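PDB 7C2B: ferredoxin-thioredoxin reductase subunit A2, chloroplastic from Arabidopsis thaliana, which probably serves as the variable subunit of ferredoxin-thioredoxin reductase, the enzyme that uses electrons from reduced ferredoxin to reduce thioredoxins. Local coordinates for residues A78-F86 with K97-F107. Residues are numbered along the deposited sequence; the frame is centred on the assembly and turned at random.
With NO3 (nitrate ion), chain J; NO3 (nitrate ion), chain E; NO3 (nitrate ion), chain K.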
ATOM      1  N   ALA B  78      -2.313 -10.354  -0.001  1.00 22.85           N
ATOM      2  CA  ALA B  78      -2.525 -10.020  -1.403  1.00 21.60           C
ATOM      3  C   ALA B  78      -3.931  -9.486  -1.628  1.00 24.58           C
ATOM      4  O   ALA B  78      -4.913 -10.123  -1.235  1.00 24.83           O
ATOM      5  CB  ALA B  78      -2.293 -11.263  -2.268  1.00 21.24           C
ATOM      6  N   ASN B  79      -4.037  -8.308  -2.254  1.00 21.70           N
ATOM      7  CA  ASN B  79      -5.344  -7.685  -2.431  1.00 25.64           C
ATOM      8  C   ASN B  79      -5.927  -7.859  -3.833  1.00 25.80           C
ATOM      9  O   ASN B  79      -7.024  -7.356  -4.100  1.00 24.34           O
ATOM     10  CB  ASN B  79      -5.297  -6.192  -2.050  1.00 23.35           C
ATOM     11  CG  ASN B  79      -4.424  -5.354  -2.972  1.00 27.24           C
ATOM     12  OD1 ASN B  79      -3.806  -5.847  -3.921  1.00 22.93           O
ATOM     13  ND2 ASN B  79      -4.373  -4.053  -2.687  1.00 29.56           N
ATOM     14  N   LEU B  80      -5.237  -8.564  -4.725  1.00 22.68           N
ATOM     15  CA  LEU B  80      -5.788  -9.007  -6.005  1.00 21.21           C
ATOM     16  C   LEU B  80      -5.656 -10.531  -6.047  1.00 22.11           C
ATOM     17  O   LEU B  80      -4.786 -11.075  -6.740  1.00 21.33           O
ATOM     18  CB  LEU B  80      -5.070  -8.346  -7.186  1.00 20.93           C
ATOM     19  CG  LEU B  80      -5.074  -6.807  -7.201  1.00 22.40           C
ATOM     20  CD1 LEU B  80      -4.105  -6.242  -8.252  1.00 22.00           C
ATOM     21  CD2 LEU B  80      -6.493  -6.243  -7.406  1.00 24.25           C
ATOM     22  N   PRO B  81      -6.490 -11.257  -5.292  1.00 23.97           N
ATOM     23  CA  PRO B  81      -6.185 -12.675  -5.033  1.00 24.54           C
ATOM     24  C   PRO B  81      -6.501 -13.646  -6.159  1.00 22.70           C
ATOM     25  O   PRO B  81      -5.993 -14.774  -6.112  1.00 24.31           O
ATOM     26  CB  PRO B  81      -7.040 -13.002  -3.796  1.00 25.09           C
ATOM     27  CG  PRO B  81      -8.143 -12.066  -3.858  1.00 23.19           C
ATOM     28  CD  PRO B  81      -7.605 -10.780  -4.457  1.00 24.03           C
ATOM     29  N   PHE B  82      -7.303 -13.269  -7.154  1.00 21.77           N
ATOM     30  CA  PHE B  82      -7.651 -14.160  -8.257  1.00 20.41           C
ATOM     31  C   PHE B  82      -6.631 -14.027  -9.381  1.00 23.34           C
ATOM     32  O   PHE B  82      -6.546 -12.980 -10.027  1.00 21.97           O
ATOM     33  CB  PHE B  82      -9.045 -13.843  -8.794  1.00 21.06           C
ATOM     34  CG  PHE B  82     -10.162 -14.159  -7.830  1.00 23.23           C
ATOM     35  CD1 PHE B  82     -10.742 -15.422  -7.811  1.00 25.38           C
ATOM     36  CD2 PHE B  82     -10.657 -13.187  -6.970  1.00 24.46           C
ATOM     37  CE1 PHE B  82     -11.781 -15.718  -6.934  1.00 24.40           C
ATOM     38  CE2 PHE B  82     -11.709 -13.475  -6.088  1.00 26.63           C
ATOM     39  CZ  PHE B  82     -12.268 -14.744  -6.070  1.00 23.93           C
ATOM     40  N   LYS B  83      -5.884 -15.093  -9.638  1.00 20.59           N
ATOM     41  CA  LYS B  83      -4.977 -15.112 -10.778  1.00 21.90           C
ATOM     42  C   LYS B  83      -5.756 -15.664 -11.964  1.00 24.23           C
ATOM     43  O   LYS B  83      -6.224 -16.803 -11.920  1.00 22.36           O
ATOM     44  CB  LYS B  83      -3.736 -15.950 -10.477  1.00 20.02           C
ATOM     45  CG  LYS B  83      -2.619 -15.830 -11.521  1.00 24.10           C
ATOM     46  CD  LYS B  83      -1.473 -16.775 -11.177  1.00 27.37           C
ATOM     47  CE  LYS B  83      -0.620 -17.112 -12.384  1.00 37.22           C
ATOM     48  NZ  LYS B  83       0.588 -17.890 -11.955  1.00 37.30           N
ATOM     49  N   VAL B  84      -5.929 -14.848 -13.004  1.00 21.24           N
ATOM     50  CA  VAL B  84      -6.800 -15.183 -14.126  1.00 22.47           C
ATOM     51  C   VAL B  84      -5.953 -15.339 -15.381  1.00 24.13           C
ATOM     52  O   VAL B  84      -5.113 -14.482 -15.684  1.00 20.55           O
ATOM     53  CB  VAL B  84      -7.888 -14.115 -14.328  1.00 23.00           C
ATOM     54  CG1 VAL B  84      -8.812 -14.509 -15.466  1.00 22.84           C
ATOM     55  CG2 VAL B  84      -8.667 -13.923 -13.043  1.00 21.91           C
ATOM     56  N   GLN B  85      -6.187 -16.427 -16.119  1.00 22.69           N
ATOM     57  CA  GLN B  85      -5.479 -16.678 -17.369  1.00 22.59           C
ATOM     58  C   GLN B  85      -6.286 -16.132 -18.538  1.00 24.86           C
ATOM     59  O   GLN B  85      -7.477 -16.430 -18.671  1.00 25.95           O
ATOM     60  CB  GLN B  85      -5.221 -18.173 -17.563  1.00 26.75           C
ATOM     61  CG  GLN B  85      -4.561 -18.526 -18.899  1.00 27.18           C
ATOM     62  CD  GLN B  85      -4.142 -19.984 -18.954  1.00 30.33           C
ATOM     63  OE1 GLN B  85      -3.604 -20.515 -17.987  1.00 30.79           O
ATOM     64  NE2 GLN B  85      -4.410 -20.641 -20.076  1.00 32.51           N
ATOM     65  N   PHE B  86      -5.630 -15.326 -19.373  1.00 26.16           N
ATOM     66  CA  PHE B  86      -6.216 -14.766 -20.579  1.00 26.85           C
ATOM     67  C   PHE B  86      -5.387 -15.205 -21.775  1.00 27.68           C
ATOM     68  O   PHE B  86      -4.194 -15.477 -21.651  1.00 26.39           O
ATOM     69  CB  PHE B  86      -6.249 -13.228 -20.548  1.00 24.90           C
ATOM     70  CG  PHE B  86      -7.123 -12.653 -19.469  1.00 26.65           C
ATOM     71  CD1 PHE B  86      -8.480 -12.462 -19.686  1.00 25.98           C
ATOM     72  CD2 PHE B  86      -6.583 -12.273 -18.246  1.00 24.21           C
ATOM     73  CE1 PHE B  86      -9.288 -11.927 -18.700  1.00 28.65           C
ATOM     74  CE2 PHE B  86      -7.379 -11.736 -17.259  1.00 23.14           C
ATOM     75  CZ  PHE B  86      -8.740 -11.557 -17.485  1.00 25.68           C
ATOM     76  N   LYS B  97      -0.741 -15.711 -24.426  1.00 33.46           N
ATOM     77  CA  LYS B  97      -1.289 -16.118 -23.141  1.00 30.88           C
ATOM     78  C   LYS B  97      -0.625 -15.328 -22.028  1.00 29.52           C
ATOM     79  O   LYS B  97       0.593 -15.127 -22.043  1.00 28.30           O
ATOM     80  CB  LYS B  97      -1.066 -17.615 -22.930  1.00 31.91           C
ATOM     81  CG  LYS B  97      -1.456 -18.125 -21.561  1.00 33.48           C
ATOM     82  CD  LYS B  97      -1.893 -19.579 -21.642  1.00 39.75           C
ATOM     83  CE  LYS B  97      -0.729 -20.515 -21.859  1.00 40.12           C
ATOM     84  NZ  LYS B  97      -1.177 -21.946 -21.807  1.00 46.27           N
ATOM     85  N   PHE B  98      -1.429 -14.867 -21.066  1.00 24.20           N
ATOM     86  CA  PHE B  98      -0.884 -14.135 -19.932  1.00 22.18           C
ATOM     87  C   PHE B  98      -1.811 -14.285 -18.739  1.00 23.75           C
ATOM     88  O   PHE B  98      -2.942 -14.760 -18.855  1.00 25.86           O
ATOM     89  CB  PHE B  98      -0.660 -12.644 -20.255  1.00 24.81           C
ATOM     90  CG  PHE B  98      -1.925 -11.869 -20.554  1.00 23.72           C
ATOM     91  CD1 PHE B  98      -2.455 -11.850 -21.836  1.00 25.99           C
ATOM     92  CD2 PHE B  98      -2.568 -11.135 -19.558  1.00 22.39           C
ATOM     93  CE1 PHE B  98      -3.611 -11.134 -22.126  1.00 25.65           C
ATOM     94  CE2 PHE B  98      -3.727 -10.421 -19.839  1.00 24.15           C
ATOM     95  CZ  PHE B  98      -4.244 -10.412 -21.129  1.00 25.31           C
ATOM     96  N   PHE B  99      -1.305 -13.875 -17.584  1.00 22.43           N
ATOM     97  CA  PHE B  99      -2.063 -13.868 -16.346  1.00 23.46           C
ATOM     98  C   PHE B  99      -2.197 -12.440 -15.848  1.00 27.15           C
ATOM     99  O   PHE B  99      -1.326 -11.598 -16.090  1.00 25.59           O
ATOM    100  CB  PHE B  99      -1.381 -14.734 -15.277  1.00 25.61           C
ATOM    101  CG  PHE B  99      -1.106 -16.138 -15.738  1.00 31.03           C
ATOM    102  CD1 PHE B  99      -2.121 -17.089 -15.749  1.00 30.06           C
ATOM    103  CD2 PHE B  99       0.154 -16.499 -16.188  1.00 31.36           C
ATOM    104  CE1 PHE B  99      -1.880 -18.379 -16.187  1.00 31.73           C
ATOM    105  CE2 PHE B  99       0.403 -17.795 -16.638  1.00 35.37           C
ATOM    106  CZ  PHE B  99      -0.617 -18.735 -16.635  1.00 32.38           C
ATOM    107  N   THR B 100      -3.304 -12.175 -15.161  1.00 21.46           N
ATOM    108  CA  THR B 100      -3.542 -10.898 -14.510  1.00 20.84           C
ATOM    109  C   THR B 100      -4.212 -11.189 -13.176  1.00 21.14           C
ATOM    110  O   THR B 100      -5.079 -12.062 -13.094  1.00 21.42           O
ATOM    111  CB  THR B 100      -4.426  -9.966 -15.366  1.00 20.88           C
ATOM    112  OG1 THR B 100      -3.706  -9.536 -16.533  1.00 26.83           O
ATOM    113  CG2 THR B 100      -4.843  -8.738 -14.572  1.00 25.80           C
ATOM    114  N   HIS B 101      -3.795 -10.478 -12.134  1.00 19.18           N
ATOM    115  CA  HIS B 101      -4.409 -10.603 -10.816  1.00 19.55           C
ATOM    116  C   HIS B 101      -5.609  -9.671 -10.699  1.00 20.73           C
ATOM    117  O   HIS B 101      -5.508  -8.478 -11.013  1.00 18.54           O
ATOM    118  CB  HIS B 101      -3.379 -10.283  -9.733  1.00 19.12           C
ATOM    119  CG  HIS B 101      -2.342 -11.346  -9.555  1.00 19.84           C
ATOM    120  ND1 HIS B 101      -1.219 -11.447 -10.356  1.00 20.44           N
ATOM    121  CD2 HIS B 101      -2.247 -12.346  -8.647  1.00 24.90           C
ATOM    122  CE1 HIS B 101      -0.484 -12.465  -9.947  1.00 23.67           C
ATOM    123  NE2 HIS B 101      -1.088 -13.029  -8.914  1.00 23.67           N
ATOM    124  N   LEU B 102      -6.743 -10.216 -10.239  1.00 19.62           N
ATOM    125  CA  LEU B 102      -7.981  -9.456 -10.095  1.00 21.07           C
ATOM    126  C   LEU B 102      -8.545  -9.626  -8.688  1.00 22.13           C
ATOM    127  O   LEU B 102      -8.236 -10.589  -7.977  1.00 20.24           O
ATOM    128  CB  LEU B 102      -9.062  -9.902 -11.101  1.00 19.48           C
ATOM    129  CG  LEU B 102      -8.730  -9.931 -12.587  1.00 21.62           C
ATOM    130  CD1 LEU B 102      -9.993 -10.303 -13.374  1.00 24.87           C
ATOM    131  CD2 LEU B 102      -8.232  -8.571 -12.993  1.00 17.83           C
ATOM    132  N   LYS B 103      -9.380  -8.675  -8.291  1.00 21.66           N
ATOM    133  CA  LYS B 103     -10.223  -8.852  -7.117  1.00 24.84           C
ATOM    134  C   LYS B 103     -11.668  -9.024  -7.560  1.00 23.20           C
ATOM    135  O   LYS B 103     -12.020  -8.794  -8.722  1.00 22.09           O
ATOM    136  CB  LYS B 103     -10.077  -7.682  -6.132  1.00 27.60           C
ATOM    137  CG  LYS B 103     -10.268  -6.296  -6.718  1.00 26.62           C
ATOM    138  CD  LYS B 103      -9.974  -5.261  -5.638  1.00 29.80           C
ATOM    139  CE  LYS B 103      -9.864  -3.867  -6.209  1.00 33.26           C
ATOM    140  NZ  LYS B 103     -11.154  -3.443  -6.787  1.00 38.53           N
ATOM    141  N   GLU B 104     -12.503  -9.443  -6.604  1.00 25.71           N
ATOM    142  CA  GLU B 104     -13.820  -9.980  -6.932  1.00 29.37           C
ATOM    143  C   GLU B 104     -14.706  -8.957  -7.631  1.00 29.40           C
ATOM    144  O   GLU B 104     -15.517  -9.332  -8.484  1.00 28.14           O
ATOM    145  CB  GLU B 104     -14.506 -10.510  -5.665  1.00 30.44           C
ATOM    146  CG  GLU B 104     -14.525  -9.525  -4.505  1.00 37.89           C
ATOM    147  CD  GLU B 104     -15.546  -9.880  -3.429  1.00 48.23           C
ATOM    148  OE1 GLU B 104     -15.952 -11.064  -3.348  1.00 50.96           O
ATOM    149  OE2 GLU B 104     -15.934  -8.971  -2.656  1.00 52.01           O
ATOM    150  N   ASP B 105     -14.567  -7.671  -7.309  1.00 26.22           N
ATOM    151  CA  ASP B 105     -15.451  -6.695  -7.926  1.00 28.10           C
ATOM    152  C   ASP B 105     -14.995  -6.267  -9.319  1.00 28.15           C
ATOM    153  O   ASP B 105     -15.581  -5.346  -9.886  1.00 25.78           O
ATOM    154  CB  ASP B 105     -15.650  -5.477  -7.001  1.00 30.49           C
ATOM    155  CG  ASP B 105     -14.385  -4.640  -6.779  1.00 37.95           C
ATOM    156  OD1 ASP B 105     -13.336  -4.879  -7.415  1.00 33.18           O
ATOM    157  OD2 ASP B 105     -14.455  -3.703  -5.944  1.00 38.91           O
ATOM    158  N   GLU B 106     -14.001  -6.929  -9.913  1.00 24.07           N
ATOM    159  CA  GLU B 106     -13.556  -6.570 -11.251  1.00 23.11           C
ATOM    160  C   GLU B 106     -14.030  -7.543 -12.322  1.00 23.41           C
ATOM    161  O   GLU B 106     -13.758  -7.323 -13.505  1.00 22.90           O
ATOM    162  CB  GLU B 106     -12.018  -6.461 -11.271  1.00 22.91           C
ATOM    163  CG  GLU B 106     -11.535  -5.360 -10.332  1.00 24.24           C
ATOM    164  CD  GLU B 106     -10.021  -5.283 -10.201  1.00 25.77           C
ATOM    165  OE1 GLU B 106      -9.345  -6.331 -10.322  1.00 21.01           O
ATOM    166  OE2 GLU B 106      -9.518  -4.165  -9.959  1.00 27.37           O
ATOM    167  N   PHE B 107     -14.721  -8.617 -11.949  1.00 22.45           N
ATOM    168  CA  PHE B 107     -15.128  -9.599 -12.942  1.00 24.86           C
ATOM    169  C   PHE B 107     -16.446 -10.232 -12.515  1.00 25.79           C
ATOM    170  O   PHE B 107     -16.884 -10.098 -11.371  1.00 24.74           O
ATOM    171  CB  PHE B 107     -14.043 -10.675 -13.155  1.00 22.77           C
ATOM    172  CG  PHE B 107     -13.767 -11.515 -11.933  1.00 22.79           C
ATOM    173  CD1 PHE B 107     -14.497 -12.669 -11.689  1.00 25.92           C
ATOM    174  CD2 PHE B 107     -12.778 -11.150 -11.035  1.00 22.59           C
ATOM    175  CE1 PHE B 107     -14.255 -13.431 -10.567  1.00 27.67           C
ATOM    176  CE2 PHE B 107     -12.521 -11.911  -9.908  1.00 25.63           C
ATOM    177  CZ  PHE B 107     -13.260 -13.056  -9.672  1.00 25.19           C
TER
HETATM  178  N   NO3 J 207       1.416 -13.436  -6.684  1.00 37.98           N
HETATM  179  O1  NO3 J 207       2.141 -12.906  -5.788  1.00 35.63           O
HETATM  180  O2  NO3 J 207       1.858 -13.551  -7.870  1.00 44.82           O
HETATM  181  O3  NO3 J 207       0.255 -13.849  -6.393  1.00 35.28           O
HETATM  182  N   NO3 E 202      -5.997  -3.649   0.919  1.00 37.72           N
HETATM  183  O1  NO3 E 202      -5.559  -3.046  -0.106  1.00 32.37           O
HETATM  184  O2  NO3 E 202      -5.758  -4.884   1.096  1.00 35.12           O
HETATM  185  O3  NO3 E 202      -6.682  -3.014   1.771  1.00 44.40           O
HETATM  186  N   NO3 K 201      -4.855  -2.725  -6.026  1.00 45.74           N
HETATM  187  O1  NO3 K 201      -4.596  -2.271  -7.184  1.00 41.84           O
HETATM  188  O2  NO3 K 201      -3.913  -3.293  -5.382  1.00 37.13           O
HETATM  189  O3  NO3 K 201      -6.037  -2.616  -5.535  1.00 40.24           O
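Phe86 N gives a nearly straight hydrogen bond to Phe98 O (2.8 Å, 176° at the hydrogen), and Phe98 N returns one to Phe86 O. Two further antiparallel hydrogen-bonded pairs, Val84 with Thr100 and Phe82 with Leu102, extend the pairing. On the face bearing Phe82, Val84 and Phe86, Phe107 CZ stands 3.6 Å above the plane of the Phe82 ring, over its centre, in a T-shaped stack whose planes meet at 76°. Tyr67 and Ala30 also touch this ring, and an alanine in place of Phe82 would probably leave the edge of Phe107 without its aromatic partner and open a gap beside Tyr67 and Ala30. Farther along, Phe86 CB sits over the Phe98 face, 3.8 Å from the ring centroid, while Val84 CG2 touches Leu102 CD1. The other face is more polar. With CG anti to the backbone N (chi1 -170°) and its chain extended, Lys83 reaches across Phe99, laying CE on the ring and placing NZ 4.5 Å from its centroid in a cation-pi contact. Lys83 CG lies over the His101 ring; NE2 of His101 makes a weak hydrogen bond to a nitrate, probably from the crystallisation liquor, and ND1 is hydrogen-bonded to an acidic side chain of another protein's chain. Strands 82-90 and 94-102 form a beta hairpin at one edge of the antiparallel sheet, 94-102 outermost and 82-90 pairing onward to 61-67, in the variable chain's SH3-like fold.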